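Local coordinates for AmbC (Sorangium cellulosum, PDB 5O15), which probably catalyses both the dehydration of a polyketide intermediate and its closure to an oxygen heterocycle during ambruticin biosynthesis, at residues A[32-37]-A[73-78]; A[104-107]-A[111-114]; A[117-122]-A[126-131]; A[180-185]-A[191-196]; A[211-216]-A[253-258]. All coordinates share one frame; numbering follows the deposited sequence.

Contact 1 (A[32-37]-A[73-78]); sequences DGYVLS and DAVGLP
V75 drives its CG1 methyl into the face of the Y34 ring, and this is where the two segments pack tightly. CG1 stands 3.6 Å from the ring centroid and 17° off the ring normal, a CH-pi contact displaced toward the rim, with CD1 of Y34 the nearest ring atom at 3.4 Å from it. Y34 offers that face because its CG is anti to the carbonyl carbon (chi1 -64°), which swings the ring toward the end of the helix. Two residues on along the strand the fit eases: CD2 of L36 meets CB of A74 at 3.9 Å. In hotdog-fold terms, strand 34-41 belongs to the sheet that wraps helix 61-75, and the contact lies at the helix's C-terminal end. An alanine in place of Y34 would remove the ring and would probably open a gap beside V75, its CG1 left without the flat surface it rests on. On the solvent side the chain leaves the helix. G76, itself exposed, closes a Schellman motif with positive phi (80°), its N reaching D73 O at 3.4 Å in a weak bond. V75 also touches R112 of strand 112-120 and L136 of strand 129-137.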
# COMPACT_ATOMS: atom_id res chain seq x y z
N ASP A 32 -16.96 -15.81 17.11
CA ASP A 32 -17.07 -14.60 16.29
C ASP A 32 -15.74 -14.37 15.60
O ASP A 32 -14.79 -13.87 16.19
CB ASP A 32 -17.43 -13.40 17.16
CG ASP A 32 -17.61 -12.11 16.34
OD1 ASP A 32 -17.70 -12.20 15.12
OD2 ASP A 32 -17.69 -11.01 16.93
N GLY A 33 -15.68 -14.81 14.36
CA GLY A 33 -14.46 -14.61 13.58
C GLY A 33 -14.71 -14.99 12.14
O GLY A 33 -15.75 -15.54 11.78
N TYR A 34 -13.70 -14.71 11.32
CA TYR A 34 -13.75 -14.98 9.89
C TYR A 34 -12.39 -15.49 9.44
O TYR A 34 -11.36 -15.11 9.99
CB TYR A 34 -14.06 -13.74 9.04
CG TYR A 34 -15.43 -13.17 9.28
CD1 TYR A 34 -15.72 -12.41 10.41
CD2 TYR A 34 -16.42 -13.29 8.31
CE1 TYR A 34 -16.97 -11.84 10.59
CE2 TYR A 34 -17.68 -12.72 8.50
CZ TYR A 34 -17.95 -11.99 9.62
OH TYR A 34 -19.19 -11.42 9.78
N VAL A 35 -12.41 -16.28 8.36
CA VAL A 35 -11.20 -16.78 7.71
C VAL A 35 -11.37 -16.59 6.21
O VAL A 35 -12.22 -17.24 5.58
CB VAL A 35 -10.91 -18.25 8.05
CG1 VAL A 35 -9.65 -18.71 7.36
CG2 VAL A 35 -10.77 -18.40 9.55
N LEU A 36 -10.54 -15.74 5.63
CA LEU A 36 -10.54 -15.48 4.20
C LEU A 36 -9.35 -16.19 3.59
O LEU A 36 -8.23 -16.09 4.10
CB LEU A 36 -10.44 -13.98 3.89
CG LEU A 36 -11.60 -13.13 4.40
CD1 LEU A 36 -11.44 -12.72 5.84
CD2 LEU A 36 -11.79 -11.89 3.57
N SER A 37 -9.58 -16.89 2.49
CA SER A 37 -8.53 -17.67 1.86
C SER A 37 -8.44 -17.30 0.39
O SER A 37 -9.44 -16.94 -0.24
CB SER A 37 -8.85 -19.17 1.95
OG SER A 37 -8.93 -19.59 3.29
N ASP A 73 -14.22 -4.97 4.43
CA ASP A 73 -15.47 -5.03 3.69
C ASP A 73 -16.20 -6.34 3.97
O ASP A 73 -17.44 -6.36 4.10
CB ASP A 73 -15.17 -4.87 2.20
CG ASP A 73 -16.38 -5.06 1.34
OD1 ASP A 73 -17.28 -4.21 1.40
OD2 ASP A 73 -16.43 -6.07 0.61
N ALA A 74 -15.46 -7.44 4.07
CA ALA A 74 -16.09 -8.74 4.27
C ALA A 74 -16.78 -8.83 5.63
O ALA A 74 -17.77 -9.55 5.78
CB ALA A 74 -15.05 -9.84 4.14
N VAL A 75 -16.28 -8.11 6.64
CA VAL A 75 -16.81 -8.22 8.00
C VAL A 75 -17.67 -7.04 8.39
O VAL A 75 -18.18 -6.99 9.52
CB VAL A 75 -15.71 -8.49 9.05
CG1 VAL A 75 -14.85 -9.65 8.59
CG2 VAL A 75 -14.86 -7.24 9.33
N GLY A 76 -17.86 -6.09 7.48
CA GLY A 76 -18.75 -4.98 7.74
C GLY A 76 -18.15 -3.87 8.58
O GLY A 76 -18.89 -3.21 9.31
N LEU A 77 -16.83 -3.68 8.51
CA LEU A 77 -16.23 -2.55 9.18
C LEU A 77 -15.63 -1.60 8.14
O LEU A 77 -15.13 -2.06 7.12
CB LEU A 77 -15.13 -2.99 10.14
CG LEU A 77 -15.62 -3.72 11.39
CD1 LEU A 77 -14.45 -4.32 12.20
CD2 LEU A 77 -16.44 -2.75 12.25
N PRO A 78 -15.64 -0.29 8.41
CA PRO A 78 -15.28 0.67 7.36
C PRO A 78 -13.81 0.97 7.22
O PRO A 78 -13.45 1.63 6.22
CB PRO A 78 -16.07 1.92 7.77
CG PRO A 78 -16.17 1.84 9.25
CD PRO A 78 -16.34 0.36 9.55

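Contact 2 (A[104-107]-A[111-114]); sequences EALD and RRGF
D107 OD1 is held twice: R111 N donates to it at 3.0 Å, and T109 OG1, inside the turn, bonds to it as well. This is the tip of the beta hairpin that runs from strand 96-103 into strand 112-120. R111 N comes in from above the carboxylate plane, 52° out of it, and the carboxylate can turn back over the chain because D107 CG lies between its own N and carbonyl carbon (chi1 73°). The same two residues are tied a second time through the backbone, D107 N giving a 2.9 Å bond to R111 O in the carbonyl plane. That oxygen also takes a CA-H...O contact from L106. The long arm of R111 leads away instead and ends on S81 OG. R112 does the opposite, running extended from CG to NE beside segment 104-107 until NH1 meets E104 O at 2.9 Å, the oxygen close to the guanidinium plane. L106 N lies over one face of that guanidinium, toward its rim, and L106 CB is 3.9 Å from R112 CZ. Most of this region faces solvent. Where the loop joins the sheet, E104 N makes a nearly straight bond, 2.9 Å and 168°, to G113 O.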
# COMPACT_ATOMS: atom_id res chain seq x y z
N GLU A 104 -10.59 -11.62 13.97
CA GLU A 104 -10.95 -11.99 15.32
C GLU A 104 -12.28 -11.33 15.70
O GLU A 104 -12.95 -10.65 14.92
CB GLU A 104 -9.84 -11.56 16.28
CG GLU A 104 -8.46 -12.13 15.97
CD GLU A 104 -8.48 -13.62 15.83
OE1 GLU A 104 -9.06 -14.28 16.71
OE2 GLU A 104 -7.93 -14.17 14.84
N ALA A 105 -12.69 -11.61 16.94
CA ALA A 105 -14.01 -11.19 17.42
C ALA A 105 -14.13 -9.67 17.57
O ALA A 105 -13.18 -8.97 17.91
CB ALA A 105 -14.30 -11.83 18.78
N LEU A 106 -15.35 -9.18 17.34
CA LEU A 106 -15.67 -7.78 17.57
C LEU A 106 -15.66 -7.49 19.05
O LEU A 106 -16.37 -8.14 19.82
CB LEU A 106 -17.06 -7.50 17.00
CG LEU A 106 -17.44 -6.02 16.96
CD1 LEU A 106 -16.69 -5.26 15.86
CD2 LEU A 106 -18.93 -5.87 16.76
N ASP A 107 -14.89 -6.51 19.48
CA ASP A 107 -14.77 -6.16 20.88
C ASP A 107 -15.78 -5.08 21.24
O ASP A 107 -16.56 -4.60 20.41
CB ASP A 107 -13.32 -5.84 21.24
CG ASP A 107 -12.81 -4.53 20.71
OD1 ASP A 107 -13.61 -3.67 20.32
OD2 ASP A 107 -11.57 -4.39 20.66
N ARG A 111 -14.06 -3.01 17.42
CA ARG A 111 -12.84 -3.26 16.68
C ARG A 111 -12.57 -4.75 16.62
O ARG A 111 -13.01 -5.50 17.52
CB ARG A 111 -11.68 -2.57 17.36
CG ARG A 111 -11.86 -1.07 17.32
CD ARG A 111 -11.11 -0.35 18.44
NE ARG A 111 -9.66 -0.38 18.24
CZ ARG A 111 -9.00 0.42 17.41
NH1 ARG A 111 -9.67 1.29 16.67
NH2 ARG A 111 -7.68 0.35 17.30
N ARG A 112 -11.90 -5.20 15.57
CA ARG A 112 -11.52 -6.60 15.37
C ARG A 112 -10.04 -6.71 15.05
O ARG A 112 -9.55 -6.04 14.11
CB ARG A 112 -12.27 -7.27 14.23
CG ARG A 112 -13.78 -7.41 14.40
CD ARG A 112 -14.37 -8.05 13.19
NE ARG A 112 -15.81 -8.24 13.23
CZ ARG A 112 -16.40 -9.35 13.63
NH1 ARG A 112 -15.67 -10.38 14.05
NH2 ARG A 112 -17.72 -9.45 13.61
N GLY A 113 -9.30 -7.56 15.74
CA GLY A 113 -7.96 -7.86 15.29
C GLY A 113 -7.96 -8.66 14.00
O GLY A 113 -8.93 -9.32 13.63
N PHE A 114 -6.85 -8.57 13.25
CA PHE A 114 -6.71 -9.37 12.05
C PHE A 114 -5.24 -9.69 11.83
O PHE A 114 -4.36 -9.04 12.39
CB PHE A 114 -7.29 -8.67 10.81
CG PHE A 114 -6.44 -7.54 10.32
CD1 PHE A 114 -6.61 -6.26 10.80
CD2 PHE A 114 -5.44 -7.78 9.39
CE1 PHE A 114 -5.80 -5.23 10.36
CE2 PHE A 114 -4.61 -6.72 8.91
CZ PHE A 114 -4.79 -5.49 9.43

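Contact 3 (A[117-122]-A[126-131]); sequences HSRPDG and APWTAH
S118 and T129 face each other as an antiparallel hydrogen-bonded pair, S118 N giving to T129 O at 2.9 Å and T129 N returning to S118 O at 2.8 Å. The S118 hydroxyl adds a side-chain link: OG meets H131 NE2 at 2.7 Å, at the edge of the imidazole. On the other side of the sheet R119 lies across the W128 indole. R119 CG sits between the backbone N and the carbonyl carbon (chi1 70°), and from there the chain runs extended over the ring, with CD 3.8 Å from the centroid of the six-membered ring in a CH-pi contact. The guanidinium follows, its plane 27° from that of the indole, and one of its faces meets CZ2 of W128. Another edge of the contact is watered: a single molecule donates to P127 O at 2.8 Å and makes a longer bond to S118 O. Outside this shell, A87 O holds H131 ND1 and the F64 ring lies nearly parallel to the imidazole, fixing the ring that S118 grips; T102 OG1 holds H117 NE2. The whole is the turn end of the hairpin formed by strands 112-120 and 129-137. Strand 96-103 lies alongside, its T98 and Q100 touching W128, while F64 belongs to helix 61-75, which the sheet wraps.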
# COMPACT_ATOMS: atom_id res chain seq x y z
N HIS A 117 -1.43 -13.78 6.27
CA HIS A 117 -0.43 -14.84 6.22
C HIS A 117 -0.33 -15.38 4.81
O HIS A 117 -1.27 -15.28 4.03
CB HIS A 117 -0.90 -16.00 7.07
CG HIS A 117 -1.64 -15.57 8.28
ND1 HIS A 117 -0.99 -15.49 9.46
CD2 HIS A 117 -2.92 -15.17 8.50
CE1 HIS A 117 -1.84 -15.15 10.42
NE2 HIS A 117 -3.02 -14.93 9.85
N SER A 118 0.80 -16.03 4.52
CA SER A 118 0.92 -16.75 3.27
C SER A 118 1.71 -18.02 3.47
O SER A 118 2.42 -18.18 4.46
CB SER A 118 1.55 -15.89 2.18
OG SER A 118 2.95 -15.92 2.28
N ARG A 119 1.59 -18.91 2.49
CA ARG A 119 2.44 -20.09 2.44
C ARG A 119 2.65 -20.46 0.98
O ARG A 119 1.78 -20.18 0.15
CB ARG A 119 1.83 -21.27 3.22
CG ARG A 119 0.60 -21.89 2.61
CD ARG A 119 0.10 -23.11 3.42
NE ARG A 119 -0.95 -23.78 2.65
CZ ARG A 119 -1.90 -24.55 3.16
NH1 ARG A 119 -1.97 -24.80 4.47
NH2 ARG A 119 -2.79 -25.09 2.34
N PRO A 120 3.78 -21.08 0.63
CA PRO A 120 3.99 -21.47 -0.77
C PRO A 120 2.88 -22.39 -1.25
O PRO A 120 2.41 -23.27 -0.53
CB PRO A 120 5.35 -22.20 -0.74
CG PRO A 120 6.03 -21.71 0.48
CD PRO A 120 4.94 -21.39 1.48
N ASP A 121 2.46 -22.17 -2.50
CA ASP A 121 1.31 -22.88 -3.04
C ASP A 121 1.72 -24.31 -3.37
O ASP A 121 2.78 -24.55 -3.95
CB ASP A 121 0.84 -22.16 -4.30
CG ASP A 121 -0.38 -22.79 -4.93
OD1 ASP A 121 -1.44 -22.85 -4.27
OD2 ASP A 121 -0.28 -23.21 -6.10
N GLY A 122 0.88 -25.27 -2.97
CA GLY A 122 1.14 -26.67 -3.22
C GLY A 122 1.57 -27.42 -1.97
O GLY A 122 1.15 -28.56 -1.76
N ALA A 126 3.28 -27.00 4.72
CA ALA A 126 4.30 -26.01 5.00
C ALA A 126 3.73 -24.98 5.98
O ALA A 126 2.52 -24.74 6.00
CB ALA A 126 4.71 -25.29 3.71
N PRO A 127 4.57 -24.38 6.81
CA PRO A 127 4.05 -23.44 7.81
C PRO A 127 3.58 -22.16 7.16
O PRO A 127 4.10 -21.72 6.13
CB PRO A 127 5.26 -23.18 8.71
CG PRO A 127 6.43 -23.37 7.82
CD PRO A 127 6.04 -24.46 6.84
N TRP A 128 2.56 -21.57 7.77
CA TRP A 128 2.11 -20.25 7.38
C TRP A 128 3.07 -19.20 7.93
O TRP A 128 3.59 -19.34 9.04
CB TRP A 128 0.72 -20.02 7.97
CG TRP A 128 -0.38 -20.76 7.32
CD1 TRP A 128 -1.01 -21.88 7.80
CD2 TRP A 128 -1.06 -20.41 6.12
NE1 TRP A 128 -2.03 -22.24 6.96
CE2 TRP A 128 -2.08 -21.36 5.92
CE3 TRP A 128 -0.92 -19.38 5.19
CZ2 TRP A 128 -2.94 -21.31 4.82
CZ3 TRP A 128 -1.79 -19.33 4.13
CH2 TRP A 128 -2.76 -20.30 3.92
N THR A 129 3.30 -18.16 7.14
CA THR A 129 4.14 -17.02 7.52
C THR A 129 3.24 -15.81 7.74
O THR A 129 2.45 -15.48 6.86
CB THR A 129 5.17 -16.69 6.42
OG1 THR A 129 6.08 -17.79 6.25
CG2 THR A 129 5.97 -15.45 6.79
N ALA A 130 3.36 -15.15 8.89
CA ALA A 130 2.61 -13.93 9.16
C ALA A 130 3.32 -12.75 8.51
O ALA A 130 4.52 -12.55 8.70
CB ALA A 130 2.54 -13.68 10.66
N HIS A 131 2.59 -11.97 7.73
CA HIS A 131 3.16 -10.78 7.12
C HIS A 131 2.71 -9.50 7.77
O HIS A 131 3.49 -8.54 7.81
CB HIS A 131 2.82 -10.76 5.63
CG HIS A 131 3.36 -11.93 4.90
ND1 HIS A 131 4.70 -12.13 4.71
CD2 HIS A 131 2.74 -13.02 4.37
CE1 HIS A 131 4.90 -13.28 4.08
NE2 HIS A 131 3.72 -13.84 3.85
O HOH W 1 5.31 -19.66 4.72

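Contact 4 (A[180-185]-A[191-196]); sequences VTAAWR and YADLAL
Strands 182-185 and 191-195 run almost exactly antiparallel, 171° between their directions and 4.6 Å apart at closest approach. They are the two arms of a beta hairpin in the second hotdog of the double hotdog fold. Next to the turn, W184 and Y191 form a hydrogen-bonded pair, with Y191 N giving a 2.8 Å bond to W184 O. Further along a beta bulge intervenes: T181 and A182 together stand opposite D193, T181 N bonding to D193 O at 2.9 Å while D193 N bonds to A182 O. The bulge shifts the register by one residue, and the chain turns a corner at T181. On one face the side chains that meet are apolar. A183 CB touches A192 CB at 3.9 Å, and V180 lies side by side with L194, its CG2 4.1 Å from L194 CD2. Helix 211-225 covers this side, Q219 against V180 and A220 against A192. The other face carries W184, Y191 and D193; Y191 OH bonds to R258 NE, and D193 OD1 makes a salt bridge with R256 NE. W184 packs its ring against that of W152 at a steep angle, about 80° between planes. D193 OD2 accepts from W152 NE1 and also lies in the plane of the W184 ring at its edge, 3.6 Å from CH2, with the carboxylate turned 88° to the indole.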
# COMPACT_ATOMS: atom_id res chain seq x y z
N VAL A 180 3.61 7.61 -11.11
CA VAL A 180 3.47 9.04 -10.83
C VAL A 180 3.67 9.79 -12.13
O VAL A 180 4.77 9.79 -12.71
CB VAL A 180 4.48 9.52 -9.79
CG1 VAL A 180 4.19 10.98 -9.42
CG2 VAL A 180 4.42 8.68 -8.54
N THR A 181 2.65 10.46 -12.62
CA THR A 181 2.84 11.17 -13.87
C THR A 181 3.29 12.60 -13.66
O THR A 181 3.90 13.18 -14.57
CB THR A 181 1.56 11.14 -14.71
OG1 THR A 181 0.56 11.88 -14.03
CG2 THR A 181 1.06 9.77 -14.92
N ALA A 182 3.04 13.21 -12.50
CA ALA A 182 3.49 14.57 -12.22
C ALA A 182 3.35 14.80 -10.72
O ALA A 182 2.50 14.18 -10.08
CB ALA A 182 2.64 15.60 -12.96
N ALA A 183 4.17 15.67 -10.15
CA ALA A 183 4.10 15.97 -8.73
C ALA A 183 4.65 17.37 -8.48
O ALA A 183 5.48 17.89 -9.24
CB ALA A 183 4.86 14.92 -7.91
N TRP A 184 4.21 17.96 -7.38
CA TRP A 184 4.60 19.28 -6.94
C TRP A 184 4.57 19.30 -5.42
O TRP A 184 3.98 18.42 -4.78
CB TRP A 184 3.60 20.34 -7.41
CG TRP A 184 3.37 20.39 -8.88
CD1 TRP A 184 3.95 21.26 -9.74
CD2 TRP A 184 2.50 19.57 -9.67
NE1 TRP A 184 3.48 21.05 -11.02
CE2 TRP A 184 2.60 20.00 -11.00
CE3 TRP A 184 1.62 18.51 -9.36
CZ2 TRP A 184 1.86 19.43 -12.04
CZ3 TRP A 184 0.88 17.94 -10.40
CH2 TRP A 184 1.01 18.41 -11.73
N ARG A 185 5.14 20.34 -4.83
CA ARG A 185 5.09 20.50 -3.40
C ARG A 185 4.72 21.92 -3.01
O ARG A 185 5.12 22.89 -3.66
CB ARG A 185 6.37 20.07 -2.76
CG ARG A 185 7.54 20.93 -2.93
CD ARG A 185 8.74 20.21 -2.30
NE ARG A 185 8.41 19.79 -0.94
CZ ARG A 185 8.84 18.68 -0.33
NH1 ARG A 185 9.66 17.82 -0.95
NH2 ARG A 185 8.44 18.43 0.91
N TYR A 191 1.65 17.08 -3.85
CA TYR A 191 0.48 16.90 -4.67
C TYR A 191 0.91 16.12 -5.91
O TYR A 191 1.93 16.46 -6.52
CB TYR A 191 -0.12 18.26 -5.07
CG TYR A 191 -0.67 18.97 -3.86
CD1 TYR A 191 -1.90 18.61 -3.37
CD2 TYR A 191 0.04 19.94 -3.18
CE1 TYR A 191 -2.44 19.21 -2.26
CE2 TYR A 191 -0.49 20.55 -2.03
CZ TYR A 191 -1.73 20.17 -1.59
OH TYR A 191 -2.30 20.74 -0.45
N ALA A 192 0.15 15.11 -6.31
CA ALA A 192 0.58 14.30 -7.44
C ALA A 192 -0.59 13.77 -8.23
O ALA A 192 -1.67 13.50 -7.69
CB ALA A 192 1.48 13.14 -6.97
N ASP A 193 -0.34 13.58 -9.54
CA ASP A 193 -1.20 12.80 -10.42
C ASP A 193 -0.64 11.38 -10.48
O ASP A 193 0.52 11.19 -10.86
CB ASP A 193 -1.23 13.42 -11.81
CG ASP A 193 -1.94 14.73 -11.84
OD1 ASP A 193 -3.12 14.79 -11.44
OD2 ASP A 193 -1.39 15.73 -12.31
N LEU A 194 -1.48 10.40 -10.13
CA LEU A 194 -1.13 8.99 -10.08
C LEU A 194 -1.92 8.25 -11.14
O LEU A 194 -3.11 8.49 -11.31
CB LEU A 194 -1.46 8.39 -8.72
CG LEU A 194 -0.94 9.14 -7.49
CD1 LEU A 194 -1.31 8.36 -6.23
CD2 LEU A 194 0.55 9.41 -7.53
N ALA A 195 -1.28 7.32 -11.84
CA ALA A 195 -2.01 6.54 -12.84
C ALA A 195 -1.32 5.22 -13.04
O ALA A 195 -0.09 5.18 -13.17
CB ALA A 195 -2.07 7.27 -14.19
N LEU A 196 -2.10 4.15 -13.04
CA LEU A 196 -1.58 2.84 -13.36
C LEU A 196 -1.13 2.81 -14.83
O LEU A 196 -1.83 3.35 -15.72
CB LEU A 196 -2.64 1.77 -13.16
CG LEU A 196 -3.08 1.44 -11.71
CD1 LEU A 196 -4.27 0.52 -11.69
CD2 LEU A 196 -2.00 0.77 -10.95

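Contact 5 (A[211-216]-A[253-258]); sequences PALLDA and AALRAR
The peptide plane joining A253 to A254 has both methyls of L213 over one of its faces: CD2 stands almost directly above A253 C at 3.7 Å, and CD1 is 3.8 Å from A253 O on the same side. The same CD2 then reaches along the strand to L255 CD1 at 3.6 Å, the closest approach in the contact, the two leucines meeting branch to branch. L213 gets this far because its CG is anti to its own backbone N (chi1 -175°), which carries the isobutyl group away from the helix. This is the hotdog arrangement of the second half of the chain, helix 211-225 lying against the sheet that curls round it, with L194 of strand 189-195 packing on L213 as well. Shrinking L213 to a glycine would probably strip the cover from the A253-A254 peptide and leave L255 CD1 facing a gap. Further along the same helix D215 bonds to Q219, a pairing that fits the D-x-x-x-Q motif of polyketide synthase dehydratases. On the strand's far side from the helix, R256 makes a cation-pi contact with W152.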
# COMPACT_ATOMS: atom_id res chain seq x y z
N PRO A 211 -2.90 -2.20 -5.43
CA PRO A 211 -1.68 -1.91 -4.66
C PRO A 211 -0.65 -1.08 -5.37
O PRO A 211 0.09 -0.33 -4.72
CB PRO A 211 -1.17 -3.32 -4.32
CG PRO A 211 -2.41 -4.14 -4.25
CD PRO A 211 -3.30 -3.61 -5.35
N ALA A 212 -0.57 -1.19 -6.70
CA ALA A 212 0.39 -0.36 -7.42
C ALA A 212 -0.04 1.11 -7.47
O ALA A 212 0.81 1.99 -7.59
CB ALA A 212 0.63 -0.90 -8.83
N LEU A 213 -1.33 1.38 -7.33
CA LEU A 213 -1.82 2.74 -7.32
C LEU A 213 -1.59 3.39 -5.96
O LEU A 213 -1.08 4.52 -5.89
CB LEU A 213 -3.28 2.75 -7.77
CG LEU A 213 -3.94 4.09 -7.94
CD1 LEU A 213 -3.21 4.97 -8.96
CD2 LEU A 213 -5.35 3.89 -8.37
N LEU A 214 -1.87 2.67 -4.86
CA LEU A 214 -1.50 3.23 -3.57
C LEU A 214 0.02 3.36 -3.46
O LEU A 214 0.52 4.36 -2.92
CB LEU A 214 -2.08 2.38 -2.44
CG LEU A 214 -1.75 2.90 -1.03
CD1 LEU A 214 -2.29 4.32 -0.83
CD2 LEU A 214 -2.33 1.96 0.06
N ASP A 215 0.78 2.41 -4.01
CA ASP A 215 2.23 2.53 -3.96
C ASP A 215 2.73 3.76 -4.71
O ASP A 215 3.76 4.34 -4.34
CB ASP A 215 2.89 1.28 -4.52
CG ASP A 215 4.37 1.27 -4.24
OD1 ASP A 215 4.75 0.97 -3.09
OD2 ASP A 215 5.17 1.56 -5.15
N ALA A 216 2.00 4.21 -5.73
CA ALA A 216 2.40 5.42 -6.45
C ALA A 216 2.39 6.65 -5.55
O ALA A 216 3.19 7.57 -5.76
CB ALA A 216 1.53 5.58 -7.70
N ALA A 253 -8.39 3.59 -11.05
CA ALA A 253 -7.19 3.34 -11.83
C ALA A 253 -6.24 4.52 -11.86
O ALA A 253 -5.07 4.35 -12.23
CB ALA A 253 -7.54 2.97 -13.27
N ALA A 254 -6.72 5.72 -11.53
CA ALA A 254 -5.92 6.92 -11.59
C ALA A 254 -6.56 7.90 -10.63
O ALA A 254 -7.78 7.90 -10.47
CB ALA A 254 -5.86 7.47 -13.03
N LEU A 255 -5.74 8.76 -10.01
CA LEU A 255 -6.14 9.56 -8.86
C LEU A 255 -5.28 10.79 -8.79
O LEU A 255 -4.17 10.80 -9.31
CB LEU A 255 -5.91 8.79 -7.52
CG LEU A 255 -6.66 7.50 -7.38
CD1 LEU A 255 -6.11 6.66 -6.22
CD2 LEU A 255 -8.13 7.79 -7.06
N ARG A 256 -5.77 11.78 -8.05
CA ARG A 256 -4.92 12.82 -7.49
C ARG A 256 -4.66 12.51 -6.03
O ARG A 256 -5.51 11.95 -5.34
CB ARG A 256 -5.51 14.21 -7.66
CG ARG A 256 -5.39 14.70 -9.07
CD ARG A 256 -5.94 16.07 -9.27
NE ARG A 256 -5.70 16.50 -10.65
CZ ARG A 256 -6.31 17.51 -11.24
NH1 ARG A 256 -7.18 18.25 -10.59
NH2 ARG A 256 -6.03 17.81 -12.51
N ALA A 257 -3.46 12.86 -5.56
CA ALA A 257 -3.01 12.56 -4.23
C ALA A 257 -2.47 13.82 -3.57
O ALA A 257 -1.82 14.66 -4.20
CB ALA A 257 -1.89 11.53 -4.27
N ARG A 258 -2.70 13.87 -2.26
CA ARG A 258 -2.09 14.82 -1.34
C ARG A 258 -1.40 14.01 -0.26
O ARG A 258 -2.05 13.25 0.47
CB ARG A 258 -3.13 15.75 -0.72
CG ARG A 258 -2.55 16.74 0.25
CD ARG A 258 -3.64 17.58 0.88
NE ARG A 258 -3.07 18.58 1.79
CZ ARG A 258 -2.93 18.41 3.11
NH1 ARG A 258 -3.33 17.30 3.71
NH2 ARG A 258 -2.40 19.39 3.83

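Contacts 1, 2 and 3 belong to the first hotdog half, contacts 4 and 5 to the second. Contact 2 is the surface one, polar and turn-based; the other four are partly buried. Contact 5 lies nearest the chain's centre, about 9 Å from it, and is van der Waals packing of leucine methyls on a leucine and a peptide. Contacts 1 and 5 each set a helix against a strand without a hydrogen bond between them, whereas contacts 2, 3 and 4 pair antiparallel chains. Contacts 2 and 3 share strand 112-120. Contacts 1 and 2 join through D32, whose OD1 meets R112 NH1 at 2.9 Å. Contacts 4 and 5 join where strands 189-195 and 254-261 lie side by side, L194 N 2.8 Å from L255 O in a probable hydrogen bond.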